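Side-chain contact in E3 19 kDa protein (Human adenovirus E serotype 4, PDB 5IRO), which probably binds class I heavy chains and retains them in the endoplasmic reticulum, impairing their transport to the surface of the infected cell: residues Asn83-Phe87 / Glu88-Asn92. Sequence-based numbering, arbitrary orientation.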
loop_
_atom_site.group_PDB
_atom_site.type_symbol
_atom_site.label_atom_id
_atom_site.label_comp_id
_atom_site.label_asym_id
_atom_site.label_seq_id
_atom_site.Cartn_x
_atom_site.Cartn_y
_atom_site.Cartn_z
ATOM N N ASN D 83 20.658 18.806 -20.206
ATOM C CA ASN D 83 20.192 19.778 -19.227
ATOM C C ASN D 83 20.699 19.450 -17.829
ATOM O O ASN D 83 20.612 18.307 -17.389
ATOM C CB ASN D 83 18.664 19.840 -19.230
ATOM C CG ASN D 83 18.119 20.700 -20.351
ATOM O OD1 ASN D 83 18.828 21.537 -20.908
ATOM N ND2 ASN D 83 16.853 20.492 -20.696
ATOM N N THR D 84 21.210 20.453 -17.123
ATOM C CA THR D 84 21.730 20.226 -15.780
ATOM C C THR D 84 20.754 20.738 -14.720
ATOM O O THR D 84 20.480 21.933 -14.627
ATOM C CB THR D 84 23.141 20.852 -15.576
ATOM O OG1 THR D 84 23.537 20.714 -14.205
ATOM C CG2 THR D 84 23.165 22.325 -15.966
ATOM N N PHE D 85 20.205 19.811 -13.943
ATOM C CA PHE D 85 19.402 20.165 -12.783
ATOM C C PHE D 85 19.999 19.433 -11.604
ATOM O O PHE D 85 20.206 18.221 -11.651
ATOM C CB PHE D 85 17.943 19.751 -12.957
ATOM C CG PHE D 85 17.048 20.243 -11.851
ATOM C CD1 PHE D 85 16.802 19.459 -10.734
ATOM C CD2 PHE D 85 16.470 21.500 -11.921
ATOM C CE1 PHE D 85 15.983 19.913 -9.713
ATOM C CE2 PHE D 85 15.651 21.961 -10.905
ATOM C CZ PHE D 85 15.408 21.166 -9.800
ATOM N N ILE D 86 20.276 20.176 -10.541
ATOM C CA ILE D 86 20.924 19.598 -9.377
ATOM C C ILE D 86 19.962 18.874 -8.431
ATOM O O ILE D 86 19.040 19.464 -7.864
ATOM C CB ILE D 86 21.748 20.665 -8.614
ATOM C CG1 ILE D 86 22.522 20.018 -7.468
ATOM C CG2 ILE D 86 20.874 21.836 -8.158
ATOM C CD1 ILE D 86 23.736 19.259 -7.940
ATOM N N PHE D 87 20.176 17.570 -8.299
ATOM C CA PHE D 87 19.345 16.727 -7.455
ATOM C C PHE D 87 19.870 16.809 -6.028
ATOM O O PHE D 87 19.170 16.480 -5.072
ATOM C CB PHE D 87 19.354 15.279 -7.952
ATOM C CG PHE D 87 19.016 15.132 -9.412
ATOM C CD1 PHE D 87 17.730 14.815 -9.811
ATOM C CD2 PHE D 87 19.985 15.304 -10.384
ATOM C CE1 PHE D 87 17.414 14.682 -11.149
ATOM C CE2 PHE D 87 19.674 15.170 -11.723
ATOM C CZ PHE D 87 18.388 14.860 -12.105
ATOM N N GLU D 88 21.111 17.266 -5.899
ATOM C CA GLU D 88 21.759 17.447 -4.603
ATOM C C GLU D 88 21.110 18.585 -3.814
ATOM O O GLU D 88 21.371 18.757 -2.623
ATOM C CB GLU D 88 23.249 17.733 -4.819
ATOM C CG GLU D 88 24.131 17.678 -3.583
ATOM C CD GLU D 88 25.595 17.935 -3.905
ATOM O OE1 GLU D 88 25.941 17.998 -5.104
ATOM O OE2 GLU D 88 26.397 18.073 -2.959
ATOM N N HIS D 89 20.249 19.349 -4.480
ATOM C CA HIS D 89 19.618 20.511 -3.864
ATOM C C HIS D 89 18.131 20.282 -3.615
ATOM O O HIS D 89 17.439 21.153 -3.086
ATOM C CB HIS D 89 19.815 21.748 -4.737
ATOM C CG HIS D 89 20.931 22.634 -4.285
ATOM N ND1 HIS D 89 20.921 23.285 -3.070
ATOM C CD2 HIS D 89 22.098 22.974 -4.883
ATOM C CE1 HIS D 89 22.031 23.988 -2.941
ATOM N NE2 HIS D 89 22.762 23.817 -4.028
ATOM N N MET D 90 17.647 19.105 -3.993
ATOM C CA MET D 90 16.245 18.758 -3.801
ATOM C C MET D 90 16.095 17.396 -3.134
ATOM O O MET D 90 15.012 17.040 -2.672
ATOM C CB MET D 90 15.492 18.798 -5.135
ATOM C CG MET D 90 15.347 20.196 -5.725
ATOM S SD MET D 90 13.741 20.954 -5.403
ATOM C CE MET D 90 12.750 20.218 -6.702
ATOM N N CYS D 91 17.185 16.636 -3.087
ATOM C CA CYS D 91 17.185 15.364 -2.375
ATOM C C CYS D 91 17.654 15.544 -0.935
ATOM O O CYS D 91 17.397 14.696 -0.085
ATOM C CB CYS D 91 18.050 14.326 -3.096
ATOM S SG CYS D 91 17.219 13.445 -4.438
ATOM N N ASN D 92 18.351 16.645 -0.667
ATOM C CA ASN D 92 18.727 16.996 0.699
ATOM C C ASN D 92 17.578 17.656 1.457
ATOM O O ASN D 92 17.537 17.630 2.688
ATOM C CB ASN D 92 19.937 17.935 0.695
ATOM C CG ASN D 92 21.216 17.247 0.247
ATOM O OD1 ASN D 92 21.414 16.054 0.478
ATOM N ND2 ASN D 92 22.099 18.006 -0.394
#
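The carbonyl of Phe87 takes two backbone N-H groups as the chain turns from strand 78-84 into helix 91-94, within the GP19K family region of this piece of a longer membrane glycoprotein. Met90 N, at the N-cap position, closes a type I beta turn over residues 87-90 at 3.2 Å from Phe87 O, approaching from above the carbonyl plane. Cys91 N, the first amide of the helix, comes closer, 2.8 Å from Phe87 O, and meets the carbonyl more nearly end-on, with a C=O...N angle of 159°. One buried residue's carbonyl thus serves two amides at the entrance to the helix.

Phe87 and Cys91 form the buried side. With CG anti to its carbonyl carbon (chi1 -52°), the Phe87 ring lies nearly parallel to that of Trp59 and also meets Tyr46; a large flat residue suits such an aromatic bed. Buried Cys91 has its sulfur joined to Cys29, tying the start of the helix to strand 29-34. Phe85 and Met90, partly exposed, make an intermediate apolar patch, with CE1 of Phe85 4.0 Å from CG of Met90. A flexible methionine fits here: bent at chi2 (-99°) and again at chi3, it brings its CE methyl toward Phe85 CZ, while both residues also touch Phe22.

On the solvent side, Ile86 divides its two branches between exposed Glu88 and His89: CD1 lies 3.5 Å from Glu88 CB, and CG2 lies 3.6 Å from His89 CB and at the edge of the imidazole, near its plane, though that ring is poorly ordered. Both neighbours offer aliphatic carbon to the isoleucine. The extended Glu88 carboxylate comes near Glu65, a pairing probably unfavourable unless screened by solvent or eased by a proton.

The chemistry implies a turn secured by backbone hydrogen bonds, a disulfide and aromatic packing on its inner side, with the more exposed side held mainly by aliphatic contacts.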